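Local coordinates for aromatic-L-amino-acid decarboxylase (Catharanthus roseus, PDB 6EEW), which catalyses the pyridoxal-phosphate-dependent decarboxylation of L-tryptophan to tryptamine and of 5-hydroxy-L-tryptophan to serotonin, at residues F427-K430 against P431-S435; W486-I489 against Q490-D494. All blocks are in the same frame, centred on the assembly; numbering follows the deposited sequence.

Contact 1: residues F427-K430 against P431-S435; sequences FRLK and PDVSS
Lys430 and Val433 close a type I beta turn at the protein surface, where strand 424-429 gives way to the loop leading to helix 438-451. The backbone N of Val433 donates to Lys430 O at 3.3 Å; the bond is nearly straight at the hydrogen (169°), although the donor stands above the carbonyl plane. Pro431 and Asp432 occupy the two central positions, and the ring of Pro431 locks phi close to the value the first of them requires. The bond from CA to CB of Val433 points back toward 427-430. Its CG2 sits between its own backbone N and carbonyl carbon, and in that rotamer meets Leu429 CB at 4.0 Å while lying close to Lys430 O. With an alanine here, Leu429 CB would probably lose its apolar contact with Val433 and a small gap would open beside Lys430 O. The strand belongs to the antiparallel sheet of the small C-terminal domain, as in other fold-type I pyridoxal-phosphate enzymes. Leu429 suits its buried place by packing on Val441 of helix 438-451, whereas Arg428 is partly exposed. The Arg428 chain bends at chi3 (-94°), bringing one guanidinium face over Pro431 CD, 4.0 Å from NH2, while NH1 makes a salt bridge to Glu415 on the adjacent strand. Lys430 and Asp432 run side by side: Asp432 OD1 lies 3.3 Å from Lys430 CB, but NZ of Lys430 stays 5.9 Å from Asp432 OD2, so any attraction between the opposite charges is probably weak; both residues are at least partly exposed, where charged ends can meet solvent.

Contact 2: residues W486-I489 against Q490-D494; sequences WDLI and QKLTD
Gln490 lays its side chain over one face of the Trp486 indole, one helical turn earlier. CG of Gln490 makes a CH-pi contact 3.9 Å from the centroid of the six-membered ring, and the amide beyond it stacks on the indole, shifted outward, with the two planes only 21° apart. Gln490 OE1 lies just beyond the indole rim at NE1 of Trp486, 3.5 Å from it and well off the ring plane; NE2 of Gln490 projects past the rim near CZ2 of Trp486, 3.6 Å away. The indole is placed for this by its first torsion, CG anti to the backbone N (chi1 175°), while the Gln490 chain is extended beyond CG. A glutamine suits the spot because its methylenes and flat amide can both lie against an aromatic face while its NE2 can still reach a partner beyond the ring.

Further along, Leu488 and Leu492 meet obliquely, CG to CD1 at 4.1 Å, and Leu488 CD1 also touches Lys491 CE at 3.9 Å, an aliphatic contact along the stem of an exposed lysine. Ile489 O is gripped twice, by Thr493 N and by Thr493 OG1, each at 2.9 Å and from opposite faces of the carbonyl plane. The hydroxyl reaches back because it stands anti to the Thr493 carbonyl carbon (chi1 -61°), so this buried polar group is satisfied within its own helix.

Outside this turn, Trp407 meets the Trp486 ring with the two planes nearly parallel, and a weak hydrogen bond runs from Gln490 NE2 to Asp411. Ile489 and Leu492 pack on Leu449 of helix 438-451, and Thr493 on Phe414. Successive i to i+4 backbone bonds, with apolar residues turned inward and Asp487 and Lys491 outward, mark an amphipathic alpha-helix, here the last helix of the C-terminal domain.

In the fold
Both contacts are local, and they follow one another along the chain without nesting or crossing. Contact 1 comes first, turning the chain out of strand 424-429 toward helix 438-451. The chain then passes through that helix and strands 459-462 and 465-471 before contact 2 forms within helix 479-496, closing no loop beyond successive helical turns. Their centres lie 14 Å apart, yet they touch: Leu429 CD2 packs on Thr493 CG2 at 3.8 Å, and Phe427 CZ lies 4.2 Å from Ile489 CD1. Sheet and last helix thus meet through apolar side chains. Arg413 also joins them, sharing a backbone hydrogen bond with Lys430 and forming a salt bridge with Asp494.

Contact 1: residues F427-K430 against P431-S435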
loop_
_atom_site.group_PDB
_atom_site.type_symbol
_atom_site.label_atom_id
_atom_site.label_comp_id
_atom_site.label_asym_id
_atom_site.label_seq_id
_atom_site.Cartn_x
_atom_site.Cartn_y
_atom_site.Cartn_z
ATOM N N PHE A 427 26.162 -18.538 -8.734
ATOM C CA PHE A 427 27.190 -19.560 -8.913
ATOM C C PHE A 427 26.555 -20.870 -9.369
ATOM O O PHE A 427 25.331 -21.022 -9.393
ATOM C CB PHE A 427 27.997 -19.769 -7.631
ATOM C CG PHE A 427 27.195 -20.309 -6.481
ATOM C CD1 PHE A 427 26.284 -19.508 -5.814
ATOM C CD2 PHE A 427 27.353 -21.626 -6.069
ATOM C CE1 PHE A 427 25.550 -20.006 -4.754
ATOM C CE2 PHE A 427 26.623 -22.131 -5.010
ATOM C CZ PHE A 427 25.717 -21.323 -4.352
ATOM N N ARG A 428 27.406 -21.821 -9.748
ATOM C CA ARG A 428 26.894 -23.122 -10.175
ATOM C C ARG A 428 28.023 -24.144 -10.130
ATOM O O ARG A 428 29.197 -23.797 -10.019
ATOM C CB ARG A 428 26.291 -23.024 -11.584
ATOM C CG ARG A 428 27.340 -23.049 -12.695
ATOM C CD ARG A 428 26.805 -22.549 -14.039
ATOM N NE ARG A 428 26.300 -23.579 -14.941
ATOM C CZ ARG A 428 26.801 -23.814 -16.151
ATOM N NH1 ARG A 428 27.833 -23.106 -16.594
ATOM N NH2 ARG A 428 26.279 -24.761 -16.918
ATOM N N LEU A 429 27.647 -25.415 -10.194
ATOM C CA LEU A 429 28.615 -26.479 -10.419
ATOM C C LEU A 429 28.962 -26.537 -11.900
ATOM O O LEU A 429 28.067 -26.515 -12.750
ATOM C CB LEU A 429 28.059 -27.821 -9.950
ATOM C CG LEU A 429 28.175 -28.136 -8.459
ATOM C CD1 LEU A 429 27.280 -29.313 -8.099
ATOM C CD2 LEU A 429 29.627 -28.436 -8.085
ATOM N N LYS A 430 30.256 -26.602 -12.212
ATOM C CA LYS A 430 30.647 -26.671 -13.609
ATOM C C LYS A 430 30.058 -27.923 -14.260
ATOM O O LYS A 430 29.874 -28.952 -13.603
ATOM C CB LYS A 430 32.166 -26.686 -13.758
ATOM C CG LYS A 430 32.853 -25.360 -13.492
ATOM C CD LYS A 430 34.348 -25.495 -13.762
ATOM C CE LYS A 430 35.068 -24.166 -13.651
ATOM N NZ LYS A 430 36.536 -24.347 -13.777
ATOM N N PRO A 431 29.778 -27.869 -15.563
ATOM C CA PRO A 431 29.187 -29.038 -16.234
ATOM C C PRO A 431 30.025 -30.308 -16.157
ATOM O O PRO A 431 29.461 -31.412 -16.138
ATOM C CB PRO A 431 29.023 -28.561 -17.687
ATOM C CG PRO A 431 29.731 -27.231 -17.775
ATOM C CD PRO A 431 29.722 -26.662 -16.400
ATOM N N ASP A 432 31.348 -30.195 -16.113
ATOM C CA ASP A 432 32.206 -31.373 -16.189
ATOM C C ASP A 432 32.358 -32.106 -14.860
ATOM O O ASP A 432 33.018 -33.152 -14.827
ATOM C CB ASP A 432 33.586 -30.976 -16.725
ATOM C CG ASP A 432 34.259 -29.912 -15.875
ATOM O OD1 ASP A 432 33.603 -29.381 -14.953
ATOM O OD2 ASP A 432 35.446 -29.610 -16.120
ATOM N N VAL A 433 31.755 -31.607 -13.775
ATOM C CA VAL A 433 31.904 -32.260 -12.477
ATOM C C VAL A 433 31.119 -33.560 -12.387
ATOM O O VAL A 433 31.407 -34.391 -11.513
ATOM C CB VAL A 433 31.473 -31.316 -11.339
ATOM C CG1 VAL A 433 32.276 -30.018 -11.386
ATOM C CG2 VAL A 433 29.976 -31.048 -11.414
ATOM N N SER A 434 30.148 -33.772 -13.272
ATOM C CA SER A 434 29.342 -34.982 -13.225
ATOM C C SER A 434 28.967 -35.386 -14.641
ATOM O O SER A 434 28.940 -34.560 -15.559
ATOM C CB SER A 434 28.085 -34.792 -12.373
ATOM O OG SER A 434 27.258 -35.941 -12.451
ATOM N N SER A 435 28.668 -36.677 -14.801
ATOM C CA SER A 435 28.211 -37.201 -16.081
ATOM C C SER A 435 26.749 -36.884 -16.364
ATOM O O SER A 435 26.288 -37.128 -17.486
ATOM C CB SER A 435 28.404 -38.717 -16.125
ATOM O OG SER A 435 27.695 -39.340 -15.069
#

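Contact 2: residues W486-I489 against Q490-D494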
loop_
_atom_site.group_PDB
_atom_site.type_symbol
_atom_site.label_atom_id
_atom_site.label_comp_id
_atom_site.label_asym_id
_atom_site.label_seq_id
_atom_site.Cartn_x
_atom_site.Cartn_y
_atom_site.Cartn_z
ATOM N N TRP A 486 28.491 -22.256 3.414
ATOM C CA TRP A 486 29.475 -22.748 2.453
ATOM C C TRP A 486 29.949 -24.152 2.818
ATOM O O TRP A 486 30.086 -25.021 1.942
ATOM C CB TRP A 486 30.644 -21.771 2.364
ATOM C CG TRP A 486 31.740 -22.252 1.498
ATOM C CD1 TRP A 486 33.055 -22.401 1.835
ATOM C CD2 TRP A 486 31.618 -22.705 0.147
ATOM N NE1 TRP A 486 33.766 -22.881 0.765
ATOM C CE2 TRP A 486 32.907 -23.083 -0.284
ATOM C CE3 TRP A 486 30.546 -22.812 -0.747
ATOM C CZ2 TRP A 486 33.155 -23.561 -1.567
ATOM C CZ3 TRP A 486 30.793 -23.285 -2.021
ATOM C CH2 TRP A 486 32.088 -23.660 -2.418
ATOM N N ASP A 487 30.188 -24.402 4.105
ATOM C CA ASP A 487 30.544 -25.754 4.532
ATOM C C ASP A 487 29.462 -26.752 4.135
ATOM O O ASP A 487 29.756 -27.832 3.607
ATOM C CB ASP A 487 30.767 -25.785 6.045
ATOM C CG ASP A 487 32.035 -25.071 6.463
ATOM O OD1 ASP A 487 32.982 -25.021 5.655
ATOM O OD2 ASP A 487 32.074 -24.539 7.596
ATOM N N LEU A 488 28.195 -26.398 4.371
ATOM C CA LEU A 488 27.093 -27.292 4.034
ATOM C C LEU A 488 27.027 -27.538 2.536
ATOM O O LEU A 488 26.783 -28.666 2.090
ATOM C CB LEU A 488 25.773 -26.697 4.525
ATOM C CG LEU A 488 24.498 -27.494 4.222
ATOM C CD1 LEU A 488 24.496 -28.825 4.949
ATOM C CD2 LEU A 488 23.222 -26.693 4.496
ATOM N N ILE A 489 27.194 -26.479 1.743
ATOM C CA ILE A 489 27.176 -26.616 0.292
ATOM C C ILE A 489 28.238 -27.612 -0.149
ATOM O O ILE A 489 27.977 -28.508 -0.964
ATOM C CB ILE A 489 27.365 -25.243 -0.378
ATOM C CG1 ILE A 489 26.199 -24.314 -0.004
ATOM C CG2 ILE A 489 27.521 -25.403 -1.881
ATOM C CD1 ILE A 489 26.303 -22.909 -0.556
ATOM N N GLN A 490 29.447 -27.489 0.410
ATOM C CA GLN A 490 30.515 -28.409 0.037
ATOM C C GLN A 490 30.191 -29.835 0.465
ATOM O O GLN A 490 30.453 -30.787 -0.282
ATOM C CB GLN A 490 31.846 -27.951 0.636
ATOM C CG GLN A 490 32.537 -26.856 -0.161
ATOM C CD GLN A 490 33.929 -26.542 0.355
ATOM O OE1 GLN A 490 34.131 -26.321 1.551
ATOM N NE2 GLN A 490 34.905 -26.550 -0.548
ATOM N N LYS A 491 29.629 -30.012 1.665
ATOM C CA LYS A 491 29.276 -31.361 2.106
ATOM C C LYS A 491 28.244 -31.987 1.177
ATOM O O LYS A 491 28.367 -33.152 0.783
ATOM C CB LYS A 491 28.747 -31.356 3.542
ATOM C CG LYS A 491 28.344 -32.761 4.015
ATOM C CD LYS A 491 27.807 -32.790 5.439
ATOM C CE LYS A 491 26.443 -32.123 5.550
ATOM N NZ LYS A 491 25.833 -32.316 6.901
ATOM N N LEU A 492 27.203 -31.229 0.833
ATOM C CA LEU A 492 26.164 -31.772 -0.031
ATOM C C LEU A 492 26.685 -32.029 -1.436
ATOM O O LEU A 492 26.217 -32.951 -2.113
ATOM C CB LEU A 492 24.960 -30.833 -0.061
ATOM C CG LEU A 492 24.265 -30.668 1.292
ATOM C CD1 LEU A 492 23.044 -29.757 1.190
ATOM C CD2 LEU A 492 23.893 -32.026 1.854
ATOM N N THR A 493 27.665 -31.246 -1.886
ATOM C CA THR A 493 28.273 -31.522 -3.181
ATOM C C THR A 493 29.088 -32.807 -3.130
ATOM O O THR A 493 29.013 -33.628 -4.047
ATOM C CB THR A 493 29.149 -30.348 -3.614
ATOM O OG1 THR A 493 28.344 -29.168 -3.733
ATOM C CG2 THR A 493 29.816 -30.642 -4.951
ATOM N N ASP A 494 29.840 -33.017 -2.047
ATOM C CA ASP A 494 30.564 -34.277 -1.887
ATOM C C ASP A 494 29.604 -35.457 -1.908
ATOM O O ASP A 494 29.795 -36.416 -2.664
ATOM C CB ASP A 494 31.381 -34.268 -0.593
ATOM C CG ASP A 494 32.497 -33.235 -0.608
ATOM O OD1 ASP A 494 32.899 -32.798 -1.710
ATOM O OD2 ASP A 494 32.977 -32.858 0.485
#